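Local coordinates for elicitor protein Hrip2 (Magnaporthe oryzae, PDB 5FID) that probably acts as a secreted protein elicitor of the rice blast fungus, recognised by plants and able to trigger their defence responses, at residues A[22-27]-A[45-50]; A[61-66]-A[84-89]; A[77-82]-A[118-123]; A[93-98]-A[131-136]. The protein carries 1 engineered substitution. All blocks are in the same frame, centred on the assembly; numbering follows the deposited sequence.

Contact 1 (A[22-27]-A[45-50])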
loop_
_atom_site.group_PDB
_atom_site.type_symbol
_atom_site.label_atom_id
_atom_site.label_comp_id
_atom_site.label_asym_id
_atom_site.label_seq_id
_atom_site.Cartn_x
_atom_site.Cartn_y
_atom_site.Cartn_z
ATOM N N PRO A 22 15.138 12.959 -1.021
ATOM C CA PRO A 22 13.941 13.253 -1.814
ATOM C C PRO A 22 13.913 12.504 -3.145
ATOM O O PRO A 22 14.945 12.422 -3.823
ATOM C CB PRO A 22 14.050 14.757 -2.064
ATOM C CG PRO A 22 14.841 15.274 -0.903
ATOM C CD PRO A 22 15.841 14.187 -0.602
ATOM N N TYR A 23 12.751 11.967 -3.511
ATOM C CA TYR A 23 12.620 11.256 -4.779
ATOM C C TYR A 23 12.861 12.154 -5.985
ATOM O O TYR A 23 13.282 11.673 -7.042
ATOM C CB TYR A 23 11.238 10.595 -4.897
ATOM C CG TYR A 23 11.071 9.338 -4.071
ATOM C CD1 TYR A 23 12.121 8.453 -3.911
ATOM C CD2 TYR A 23 9.861 9.036 -3.459
ATOM C CE1 TYR A 23 11.976 7.294 -3.159
ATOM C CE2 TYR A 23 9.706 7.876 -2.691
ATOM C CZ TYR A 23 10.773 7.014 -2.550
ATOM O OH TYR A 23 10.646 5.856 -1.810
ATOM N N ASP A 24 12.593 13.450 -5.851
ATOM C CA ASP A 24 12.736 14.342 -7.012
ATOM C C ASP A 24 14.157 14.876 -7.192
ATOM O O ASP A 24 14.401 15.735 -8.040
ATOM C CB ASP A 24 11.738 15.506 -6.968
ATOM C CG ASP A 24 11.975 16.452 -5.794
ATOM O OD1 ASP A 24 12.966 16.290 -5.049
ATOM O OD2 ASP A 24 11.170 17.393 -5.619
ATOM N N GLY A 25 15.082 14.382 -6.376
ATOM C CA GLY A 25 16.487 14.723 -6.530
ATOM C C GLY A 25 16.927 15.995 -5.838
ATOM O O GLY A 25 18.106 16.357 -5.890
ATOM N N SER A 26 15.999 16.682 -5.178
ATOM C CA SER A 26 16.353 17.905 -4.464
ATOM C C SER A 26 17.313 17.558 -3.345
ATOM O O SER A 26 17.490 16.378 -3.039
ATOM C CB SER A 26 15.113 18.614 -3.921
ATOM O OG SER A 26 14.250 17.717 -3.255
ATOM N N ALA A 27 17.935 18.573 -2.746
ATOM C CA ALA A 27 18.974 18.360 -1.736
ATOM C C ALA A 27 18.530 17.392 -0.657
ATOM O O ALA A 27 17.360 17.385 -0.253
ATOM C CB ALA A 27 19.378 19.691 -1.088
ATOM N N ARG A 45 7.709 15.852 2.018
ATOM C CA ARG A 45 8.204 16.404 0.775
ATOM C C ARG A 45 7.222 16.027 -0.308
ATOM O O ARG A 45 6.745 14.895 -0.346
ATOM C CB ARG A 45 9.599 15.869 0.471
ATOM C CG ARG A 45 10.628 16.333 1.490
ATOM C CD ARG A 45 11.921 15.555 1.385
ATOM N NE ARG A 45 12.831 15.952 2.453
ATOM C CZ ARG A 45 13.636 17.005 2.395
ATOM N NH1 ARG A 45 13.654 17.770 1.314
ATOM N NH2 ARG A 45 14.423 17.289 3.422
ATOM N N LYS A 46 6.912 16.998 -1.161
ATOM C CA LYS A 46 5.905 16.857 -2.198
ATOM C C LYS A 46 6.157 15.609 -3.037
ATOM O O LYS A 46 5.238 14.834 -3.308
ATOM C CB LYS A 46 5.934 18.109 -3.080
ATOM C CG LYS A 46 4.825 18.216 -4.104
ATOM C CD LYS A 46 5.118 19.380 -5.044
ATOM C CE LYS A 46 6.529 19.258 -5.612
ATOM N NZ LYS A 46 7.012 20.492 -6.305
ATOM N N SER A 47 7.416 15.413 -3.410
ATOM C CA SER A 47 7.836 14.303 -4.265
ATOM C C SER A 47 7.937 12.962 -3.549
ATOM O O SER A 47 8.117 11.931 -4.193
ATOM C CB SER A 47 9.205 14.607 -4.884
ATOM O OG SER A 47 10.256 14.634 -3.897
ATOM N N GLY A 48 7.846 12.975 -2.224
ATOM C CA GLY A 48 8.103 11.767 -1.460
ATOM C C GLY A 48 9.590 11.654 -1.166
ATOM O O GLY A 48 10.396 12.432 -1.686
ATOM N N SER A 49 9.972 10.680 -0.348
ATOM C CA SER A 49 11.373 10.574 0.042
ATOM C C SER A 49 11.726 9.195 0.564
ATOM O O SER A 49 10.850 8.421 0.951
ATOM C CB SER A 49 11.692 11.615 1.115
ATOM O OG SER A 49 13.090 11.858 1.183
ATOM N N THR A 50 13.023 8.910 0.561
ATOM C CA THR A 50 13.576 7.760 1.254
ATOM C C THR A 50 14.323 8.242 2.493
ATOM O O THR A 50 15.270 9.030 2.395
ATOM C CB THR A 50 14.555 6.994 0.348
ATOM O OG1 THR A 50 13.830 6.442 -0.757
ATOM C CG2 THR A 50 15.230 5.871 1.118
HETATM O O HOH W 1 9.784 17.217 -3.171
HETATM O O HOH W 2 12.065 17.745 -1.080
HETATM O O HOH W 3 15.984 19.320 0.979
#
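The ring of Tyr23 lies against the backbone of 47-50: Ser49 C and Thr50 N sit over one face, displaced toward the rim, while Ser47 O meets the edge in the ring plane, 3.5 Å from CD2. Thr50 crosses the ring nearly at a right angle, its OG1 3.2 Å from Tyr23 CE1. The guanidinium of Arg45 takes a water in plane at its edge; this water also reaches Ser26 OG, and a second bridges Arg45 NH1 to Ala27 O. Pro22 CG rests 3.5 Å from Arg45 NH1, and Arg45 NE turns to a salt bridge with Glu42.

Tyr23 N donates almost straight to Gly48 O at 3.0 Å (174°), from above the carbonyl plane; Ser47 OG gives the same oxygen a second bond, in plane on a lone pair. Asp24 N donates to Ser47 OG at 3.3 Å. A chi1 of 65° brings Asp24 OD1 within reach of Ser26, where it closes an Asx turn by accepting from Ser26 N and takes a second bond from Ser26 OG.

Two type I turns, Pro22-Gly25 and Arg45-Gly48, thus meet beside the antiparallel Pro22-Ser49 pair, where strand 16-22 ends and strand 49-54 begins. Strand 63-69 flanks the latter, Tyr67 packing on Ser49, and Asn72 of the second subunit packs on Tyr23.

Contact 2 (A[61-66]-A[84-89]). Engineered in segment 61-66: Met63 (natural residue Leu).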
loop_
_atom_site.group_PDB
_atom_site.type_symbol
_atom_site.label_atom_id
_atom_site.label_comp_id
_atom_site.label_asym_id
_atom_site.label_seq_id
_atom_site.Cartn_x
_atom_site.Cartn_y
_atom_site.Cartn_z
ATOM N N SER A 61 24.608 0.210 5.244
ATOM C CA SER A 61 23.584 -0.830 5.394
ATOM C C SER A 61 22.387 -0.360 6.212
ATOM O O SER A 61 22.062 -0.955 7.245
ATOM C CB SER A 61 24.190 -2.088 6.015
ATOM O OG SER A 61 25.206 -2.602 5.168
ATOM N N PRO A 62 21.712 0.706 5.745
ATOM C CA PRO A 62 20.652 1.295 6.560
ATOM C C PRO A 62 19.298 0.623 6.351
ATOM O O PRO A 62 19.011 0.023 5.307
ATOM C CB PRO A 62 20.558 2.708 6.004
ATOM C CG PRO A 62 20.812 2.501 4.525
ATOM C CD PRO A 62 21.822 1.372 4.433
HETATM N N MSE A 63 18.447 0.770 7.353
HETATM C CA MSE A 63 17.042 0.496 7.181
HETATM C C MSE A 63 16.514 1.723 6.458
HETATM O O MSE A 63 17.186 2.742 6.425
HETATM C CB MSE A 63 16.386 0.362 8.550
HETATM C CG MSE A 63 15.013 -0.246 8.510
HETATM SE SE MSE A 63 14.160 0.061 10.231
HETATM C CE MSE A 63 13.892 1.990 10.182
ATOM N N PHE A 64 15.351 1.628 5.822
ATOM C CA PHE A 64 14.721 2.844 5.305
ATOM C C PHE A 64 13.218 2.929 5.490
ATOM O O PHE A 64 12.521 1.917 5.615
ATOM C CB PHE A 64 15.185 3.218 3.871
ATOM C CG PHE A 64 14.464 2.513 2.747
ATOM C CD1 PHE A 64 13.187 2.904 2.357
ATOM C CD2 PHE A 64 15.107 1.526 2.011
ATOM C CE1 PHE A 64 12.532 2.279 1.289
ATOM C CE2 PHE A 64 14.461 0.893 0.936
ATOM C CZ PHE A 64 13.176 1.271 0.577
ATOM N N ILE A 65 12.737 4.166 5.538
ATOM C CA ILE A 65 11.312 4.439 5.584
ATOM C C ILE A 65 11.012 5.224 4.331
ATOM O O ILE A 65 11.570 6.300 4.117
ATOM C CB ILE A 65 10.951 5.298 6.808
ATOM C CG1 ILE A 65 11.261 4.518 8.096
ATOM C CG2 ILE A 65 9.476 5.705 6.754
ATOM C CD1 ILE A 65 11.839 5.362 9.184
ATOM N N GLY A 66 10.150 4.686 3.478
ATOM C CA GLY A 66 9.817 5.389 2.255
ATOM C C GLY A 66 8.413 5.937 2.359
ATOM O O GLY A 66 7.534 5.272 2.895
ATOM N N TRP A 84 18.058 -2.668 2.197
ATOM C CA TRP A 84 19.459 -2.238 2.180
ATOM C C TRP A 84 20.178 -2.564 3.481
ATOM O O TRP A 84 21.348 -2.203 3.651
ATOM C CB TRP A 84 19.562 -0.730 1.921
ATOM C CG TRP A 84 18.799 -0.265 0.701
ATOM C CD1 TRP A 84 18.397 -1.026 -0.355
ATOM C CD2 TRP A 84 18.348 1.072 0.429
ATOM N NE1 TRP A 84 17.726 -0.248 -1.275
ATOM C CE2 TRP A 84 17.679 1.043 -0.815
ATOM C CE3 TRP A 84 18.432 2.282 1.122
ATOM C CZ2 TRP A 84 17.110 2.188 -1.391
ATOM C CZ3 TRP A 84 17.873 3.421 0.548
ATOM C CH2 TRP A 84 17.214 3.363 -0.694
ATOM N N GLY A 85 19.476 -3.231 4.393
ATOM C CA GLY A 85 20.022 -3.562 5.700
ATOM C C GLY A 85 19.007 -3.312 6.811
ATOM O O GLY A 85 17.929 -2.800 6.559
ATOM N N ASN A 86 19.345 -3.695 8.038
ATOM C CA ASN A 86 18.528 -3.377 9.204
ATOM C C ASN A 86 19.322 -3.546 10.484
ATOM O O ASN A 86 19.444 -4.659 10.998
ATOM C CB ASN A 86 17.266 -4.239 9.295
ATOM C CG ASN A 86 16.388 -3.840 10.479
ATOM O OD1 ASN A 86 16.630 -2.811 11.132
ATOM N ND2 ASN A 86 15.369 -4.639 10.763
ATOM N N PRO A 87 19.854 -2.432 11.006
ATOM C CA PRO A 87 20.676 -2.415 12.218
ATOM C C PRO A 87 19.849 -2.780 13.436
ATOM O O PRO A 87 20.413 -3.081 14.494
ATOM C CB PRO A 87 21.109 -0.948 12.327
ATOM C CG PRO A 87 20.947 -0.384 10.968
ATOM C CD PRO A 87 19.764 -1.100 10.384
ATOM N N PHE A 88 18.526 -2.751 13.277
ATOM C CA PHE A 88 17.600 -2.919 14.393
ATOM C C PHE A 88 16.841 -4.225 14.308
ATOM O O PHE A 88 15.788 -4.375 14.920
ATOM C CB PHE A 88 16.622 -1.742 14.442
ATOM C CG PHE A 88 17.276 -0.410 14.189
ATOM C CD1 PHE A 88 17.960 0.250 15.200
ATOM C CD2 PHE A 88 17.214 0.177 12.938
ATOM C CE1 PHE A 88 18.569 1.475 14.967
ATOM C CE2 PHE A 88 17.822 1.400 12.695
ATOM C CZ PHE A 88 18.502 2.052 13.713
ATOM N N ALA A 89 17.393 -5.180 13.565
ATOM C CA ALA A 89 16.756 -6.480 13.366
ATOM C C ALA A 89 16.439 -7.241 14.664
ATOM O O ALA A 89 15.447 -7.971 14.741
ATOM C CB ALA A 89 17.619 -7.330 12.445
HETATM O O HOH W 4 16.841 -0.972 3.968
#
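Aromatic contact dominates: Phe64 lays CD2 over one face of the Trp84 indole, toward its rim, 3.5 Å from CE3. The Phe64 ring and the six-membered ring of Trp84 have centroids 4.3 Å apart and planes inclined at 41°, an oblique pairing. Phe64 reaches the indole with a chi1 of 84°, which tucks CG in over its own backbone, flanked by N and C alike.

Apolar contacts continue beyond this pair, from Pro62 and Met63 to Trp84, Pro87 and Phe88. Pro62 brings CG to the edge of the indole, and its CD lies 4.0 Å from Trp84 CB. Met63 is an engineered residue, present as selenomethionine; its chain runs alongside Asn86, pointing the same way, and SE comes 4.1 Å from Phe88 CD2 in an oblique Met-aromatic contact. Pro87 CD packs on Met63 CB.

No direct hydrogen bond joins the segments. A water spans them instead, 2.7 Å from both Pro62 O and Trp84 N and accepting from the latter. Two CA-H...O contacts support the backbones, the shorter from Ser61 CA to Trp84 O at 3.2 Å. Within 84-89, Asn86 OD1 accepts from Phe88 N at 2.9 Å, the donor standing above the amide plane, and so forms an Asx turn.

The loop following strand 75-81 therefore folds across the start of strand 63-69. Thr50 and Lys52 of strand 49-54 also touch Trp84, while Met63 and Phe88 reach Leu135 of strand 131-135 in the facing sheet.

Contact 3 (A[77-82]-A[118-123])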
loop_
_atom_site.group_PDB
_atom_site.type_symbol
_atom_site.label_atom_id
_atom_site.label_comp_id
_atom_site.label_asym_id
_atom_site.label_seq_id
_atom_site.Cartn_x
_atom_site.Cartn_y
_atom_site.Cartn_z
ATOM N N TYR A 77 1.442 6.952 1.071
ATOM C CA TYR A 77 1.995 5.608 1.011
ATOM C C TYR A 77 3.262 5.553 1.857
ATOM O O TYR A 77 3.999 6.529 1.928
ATOM C CB TYR A 77 2.287 5.234 -0.444
ATOM C CG TYR A 77 1.069 5.336 -1.354
ATOM C CD1 TYR A 77 0.085 4.352 -1.351
ATOM C CD2 TYR A 77 0.899 6.416 -2.207
ATOM C CE1 TYR A 77 -1.030 4.443 -2.189
ATOM C CE2 TYR A 77 -0.211 6.513 -3.032
ATOM C CZ TYR A 77 -1.165 5.527 -3.022
ATOM O OH TYR A 77 -2.264 5.629 -3.852
ATOM N N TYR A 78 3.504 4.422 2.512
ATOM C CA TYR A 78 4.630 4.301 3.434
ATOM C C TYR A 78 5.157 2.873 3.418
ATOM O O TYR A 78 4.388 1.913 3.337
ATOM C CB TYR A 78 4.224 4.701 4.865
ATOM C CG TYR A 78 2.888 4.123 5.258
ATOM C CD1 TYR A 78 1.709 4.739 4.865
ATOM C CD2 TYR A 78 2.802 2.953 5.995
ATOM C CE1 TYR A 78 0.478 4.206 5.189
ATOM C CE2 TYR A 78 1.574 2.420 6.329
ATOM C CZ TYR A 78 0.418 3.049 5.921
ATOM O OH TYR A 78 -0.817 2.508 6.241
ATOM N N GLU A 79 6.477 2.742 3.501
ATOM C CA GLU A 79 7.140 1.451 3.412
ATOM C C GLU A 79 8.233 1.395 4.464
ATOM O O GLU A 79 9.047 2.314 4.569
ATOM C CB GLU A 79 7.763 1.286 2.025
ATOM C CG GLU A 79 8.621 0.027 1.834
ATOM C CD GLU A 79 9.208 -0.080 0.433
ATOM O OE1 GLU A 79 9.201 0.933 -0.310
ATOM O OE2 GLU A 79 9.682 -1.186 0.060
ATOM N N LEU A 80 8.241 0.324 5.247
ATOM C CA LEU A 80 9.314 0.078 6.207
ATOM C C LEU A 80 10.193 -1.020 5.625
ATOM O O LEU A 80 9.801 -2.182 5.610
ATOM C CB LEU A 80 8.734 -0.362 7.555
ATOM C CG LEU A 80 9.756 -0.633 8.666
ATOM C CD1 LEU A 80 10.508 0.641 9.015
ATOM C CD2 LEU A 80 9.058 -1.190 9.907
ATOM N N SER A 81 11.383 -0.655 5.143
ATOM C CA SER A 81 12.171 -1.579 4.323
ATOM C C SER A 81 13.508 -1.974 4.924
ATOM O O SER A 81 14.252 -1.125 5.413
ATOM C CB SER A 81 12.409 -0.975 2.942
ATOM O OG SER A 81 13.209 -1.829 2.140
ATOM N N SER A 82 13.813 -3.270 4.878
ATOM C CA SER A 82 15.149 -3.749 5.232
ATOM C C SER A 82 15.933 -4.186 3.993
ATOM O O SER A 82 16.886 -4.965 4.104
ATOM C CB SER A 82 15.071 -4.912 6.223
ATOM O OG SER A 82 14.408 -6.035 5.652
ATOM N N ASP A 118 12.270 -9.549 -2.291
ATOM C CA ASP A 118 11.418 -10.558 -2.910
ATOM C C ASP A 118 9.999 -10.591 -2.343
ATOM O O ASP A 118 9.164 -11.400 -2.759
ATOM C CB ASP A 118 12.066 -11.942 -2.814
ATOM C CG ASP A 118 12.574 -12.274 -1.411
ATOM O OD1 ASP A 118 12.753 -11.359 -0.568
ATOM O OD2 ASP A 118 12.823 -13.482 -1.166
HETATM N N MSE A 119 9.725 -9.715 -1.385
HETATM C CA MSE A 119 8.357 -9.516 -0.926
HETATM C C MSE A 119 8.177 -8.085 -0.457
HETATM O O MSE A 119 8.458 -7.764 0.698
HETATM C CB MSE A 119 7.984 -10.504 0.181
HETATM C CG MSE A 119 6.557 -10.335 0.694
HETATM SE SE MSE A 119 5.205 -10.377 -0.747
HETATM C CE MSE A 119 5.699 -12.090 -1.567
ATOM N N LYS A 120 7.703 -7.233 -1.365
ATOM C CA LYS A 120 7.510 -5.818 -1.064
ATOM C C LYS A 120 6.292 -5.602 -0.179
ATOM O O LYS A 120 5.255 -6.249 -0.345
ATOM C CB LYS A 120 7.379 -5.007 -2.359
ATOM C CG LYS A 120 8.632 -5.044 -3.219
ATOM C CD LYS A 120 9.766 -4.246 -2.569
ATOM C CE LYS A 120 9.852 -2.853 -3.164
ATOM N NZ LYS A 120 10.854 -1.985 -2.468
ATOM N N LYS A 121 6.431 -4.696 0.777
ATOM C CA LYS A 121 5.342 -4.377 1.680
ATOM C C LYS A 121 5.248 -2.870 1.758
ATOM O O LYS A 121 6.093 -2.207 2.352
ATOM C CB LYS A 121 5.560 -5.030 3.050
ATOM C CG LYS A 121 5.340 -6.546 3.002
ATOM C CD LYS A 121 5.451 -7.201 4.365
ATOM C CE LYS A 121 5.116 -8.692 4.277
ATOM N NZ LYS A 121 5.303 -9.368 5.604
ATOM N N VAL A 122 4.234 -2.339 1.082
ATOM C CA VAL A 122 4.012 -0.908 0.986
ATOM C C VAL A 122 2.536 -0.725 1.263
ATOM O O VAL A 122 1.725 -1.468 0.723
ATOM C CB VAL A 122 4.374 -0.395 -0.432
ATOM C CG1 VAL A 122 4.171 1.114 -0.550
ATOM C CG2 VAL A 122 5.809 -0.738 -0.764
ATOM N N TYR A 123 2.187 0.223 2.131
ATOM C CA TYR A 123 0.788 0.437 2.484
ATOM C C TYR A 123 0.316 1.847 2.170
ATOM O O TYR A 123 1.109 2.794 2.214
ATOM C CB TYR A 123 0.535 0.129 3.963
ATOM C CG TYR A 123 0.918 -1.272 4.366
ATOM C CD1 TYR A 123 0.287 -2.374 3.813
ATOM C CD2 TYR A 123 1.898 -1.492 5.311
ATOM C CE1 TYR A 123 0.635 -3.664 4.188
ATOM C CE2 TYR A 123 2.253 -2.775 5.688
ATOM C CZ TYR A 123 1.621 -3.852 5.120
ATOM O OH TYR A 123 1.974 -5.124 5.503
#
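Tyr78 swings its ring toward Tyr123 because CG stands between the backbone N and the carbonyl carbon, chi1 44°; Glu79, its CG anti to the backbone N at 174°, runs out extended to the amine of Lys120, whose own chain doubles back to meet it. The ring of Tyr78 takes Tyr123 O over one face, near the rim, with CD1 3.3 Å from that oxygen. Its CE2 also lies 3.5 Å from Tyr123 CB and near the plane of the Tyr123 ring, at the edge.

The same carbonyl oxygen accepts from Tyr78 N at 2.9 Å, nearly along the C=O axis, and Tyr123 N returns a bond to Tyr78 O at 3.0 Å that is almost straight (177°). Lys120 NZ meets Glu79 OE2 at 2.9 Å on the syn lone pair, forming a buried salt bridge, while Val122 CG2 packs 3.7 Å from Glu79 CD. Ser115 OG and Glu83 share this polar cluster: the serine bonds to Glu79 OE2, and Glu83 forms a second salt bridge with Lys120. Tyr75 OH of the second subunit bonds to both Glu79 OE1 and Lys120 NZ, and Tyr77 stacks on its counterpart there.

Tyr78-Tyr123 is an antiparallel hydrogen-bonded pair with both side chains on one face. It marks where strand 123-126 joins strand 75-81 in the antiparallel sheet, outermost within this chain; just before it, the backbones of Lys120 and Val122 hydrogen-bond to the second subunit, an edge at the dimer interface.

Contact 4 (A[93-98]-A[131-136])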
loop_
_atom_site.group_PDB
_atom_site.type_symbol
_atom_site.label_atom_id
_atom_site.label_comp_id
_atom_site.label_asym_id
_atom_site.label_seq_id
_atom_site.Cartn_x
_atom_site.Cartn_y
_atom_site.Cartn_z
ATOM N N VAL A 93 10.514 -2.697 15.762
ATOM C CA VAL A 93 10.369 -1.470 14.983
ATOM C C VAL A 93 8.930 -1.347 14.502
ATOM O O VAL A 93 8.359 -2.294 13.951
ATOM C CB VAL A 93 11.326 -1.432 13.768
ATOM C CG1 VAL A 93 11.071 -0.195 12.924
ATOM C CG2 VAL A 93 12.784 -1.450 14.230
ATOM N N THR A 94 8.340 -0.174 14.726
ATOM C CA THR A 94 6.975 0.090 14.280
ATOM C C THR A 94 6.992 1.213 13.262
ATOM O O THR A 94 7.857 2.078 13.308
ATOM C CB THR A 94 6.065 0.484 15.463
ATOM O OG1 THR A 94 6.564 1.685 16.066
ATOM C CG2 THR A 94 6.042 -0.617 16.508
ATOM N N LEU A 95 6.044 1.196 12.334
ATOM C CA LEU A 95 5.843 2.331 11.442
ATOM C C LEU A 95 4.346 2.458 11.261
ATOM O O LEU A 95 3.692 1.528 10.788
ATOM C CB LEU A 95 6.526 2.106 10.090
ATOM C CG LEU A 95 6.326 3.235 9.062
ATOM C CD1 LEU A 95 7.119 4.468 9.460
ATOM C CD2 LEU A 95 6.720 2.783 7.653
ATOM N N SER A 96 3.791 3.599 11.648
ATOM C CA SER A 96 2.342 3.767 11.620
ATOM C C SER A 96 1.948 5.099 10.989
ATOM O O SER A 96 2.610 6.108 11.210
ATOM C CB SER A 96 1.813 3.705 13.051
ATOM O OG SER A 96 0.452 4.089 13.106
ATOM N N PRO A 97 0.854 5.114 10.211
ATOM C CA PRO A 97 0.362 6.373 9.652
ATOM C C PRO A 97 -0.708 6.980 10.545
ATOM O O PRO A 97 -1.389 7.915 10.119
ATOM C CB PRO A 97 -0.292 5.924 8.347
ATOM C CG PRO A 97 -0.900 4.593 8.730
ATOM C CD PRO A 97 0.117 3.956 9.671
ATOM N N GLY A 98 -0.860 6.460 11.758
ATOM C CA GLY A 98 -1.964 6.863 12.607
ATOM C C GLY A 98 -3.078 5.830 12.514
ATOM O O GLY A 98 -2.898 4.755 11.930
ATOM N N VAL A 131 3.765 9.921 8.945
ATOM C CA VAL A 131 4.411 8.610 8.856
ATOM C C VAL A 131 5.421 8.532 9.987
ATOM O O VAL A 131 6.421 9.244 9.985
ATOM C CB VAL A 131 5.090 8.394 7.491
ATOM C CG1 VAL A 131 5.845 7.073 7.468
ATOM C CG2 VAL A 131 4.041 8.384 6.394
ATOM N N GLU A 132 5.140 7.675 10.968
ATOM C CA GLU A 132 5.806 7.747 12.259
ATOM C C GLU A 132 6.420 6.409 12.626
ATOM O O GLU A 132 5.711 5.414 12.804
ATOM C CB GLU A 132 4.797 8.194 13.319
ATOM C CG GLU A 132 5.374 8.431 14.695
ATOM C CD GLU A 132 4.371 9.101 15.621
ATOM O OE1 GLU A 132 3.182 9.261 15.233
ATOM O OE2 GLU A 132 4.764 9.475 16.740
ATOM N N ALA A 133 7.748 6.390 12.730
ATOM C CA ALA A 133 8.482 5.174 13.041
ATOM C C ALA A 133 9.061 5.272 14.441
ATOM O O ALA A 133 9.495 6.337 14.861
ATOM C CB ALA A 133 9.600 4.954 12.036
ATOM N N THR A 134 9.058 4.155 15.163
ATOM C CA THR A 134 9.719 4.063 16.460
ATOM C C THR A 134 10.741 2.927 16.436
ATOM O O THR A 134 10.379 1.772 16.220
ATOM C CB THR A 134 8.714 3.795 17.595
ATOM O OG1 THR A 134 7.810 4.901 17.711
ATOM C CG2 THR A 134 9.454 3.630 18.927
ATOM N N LEU A 135 12.011 3.268 16.659
ATOM C CA LEU A 135 13.101 2.298 16.637
ATOM C C LEU A 135 13.211 1.711 18.034
ATOM O O LEU A 135 13.147 2.451 19.013
ATOM C CB LEU A 135 14.418 2.995 16.276
ATOM C CG LEU A 135 14.428 3.895 15.039
ATOM C CD1 LEU A 135 15.795 4.563 14.896
ATOM C CD2 LEU A 135 14.090 3.097 13.790
ATOM N N CYS A 136 13.370 0.392 18.133
ATOM C CA CYS A 136 13.471 -0.278 19.436
ATOM C C CYS A 136 12.267 0.037 20.327
ATOM O O CYS A 136 12.419 0.382 21.506
ATOM C CB CYS A 136 14.764 0.108 20.160
ATOM S SG CYS A 136 16.266 -0.186 19.196
HETATM O O HOH W 5 5.632 3.984 15.226
#
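Four backbone hydrogen bonds tie Thr94 to Thr134 and Ser96 to Glu132 in two reciprocal pairs; the shortest runs from Ser96 N to Glu132 O at 2.9 Å and the longest from Thr94 N to Thr134 O at 3.2 Å. A water reinforces this side of the sheet, 2.6 Å from Thr94 OG1 and donating to Glu132 O at 2.8 Å. Thr94 and Thr134 run alongside each other on one face. With chi1 at 61°, Thr94 sets its hydroxyl toward the neighbouring strand, OG1 3.4 Å from Thr134 CB. Ser96 OG accepts from Gly98 N in an ST turn and also bonds to Asp103; Glu132 OE2 bonds to His9.

On the other face the chemistry is apolar. Leu95 sends CD1 between two side chains of the partner strand, 3.5 Å from Val131 CG1 and 3.6 Å from Ala133 CB. Leu80 and Ile65 of the second sheet cover this surface.

Strands 93-96 and 131-135 run antiparallel at 170°, their axes 4.6 Å apart. Alternating a polar face with an apolar one turned toward a facing sheet is the pattern of a beta sandwich, and the Cys136-Cys12 disulfide fastens the end of strand 131-135.

How the contacts relate
Contacts 1, 2 and 3 all reach the six-stranded sheet, whereas contact 4 belongs to the five-stranded one. Contact 1, its centre farthest from the chain centre at about 14 Å, is a partly buried meeting of turns held by a backbone bond, one serine hydroxyl, a tyrosine ring and waters. Contact 3 is the most buried, yet carries the only salt bridge across a pair of segments; like contact 1, it touches the second subunit. Contact 2, without direct hydrogen bonds, relies on aromatic and apolar side chains, and contact 4 on regular strand pairing. Contacts 2 and 3 lie on adjacent strands, 63-69 and 75-81, and Ile65 and Leu80 of these pack on Leu95 of contact 4 between the sheets.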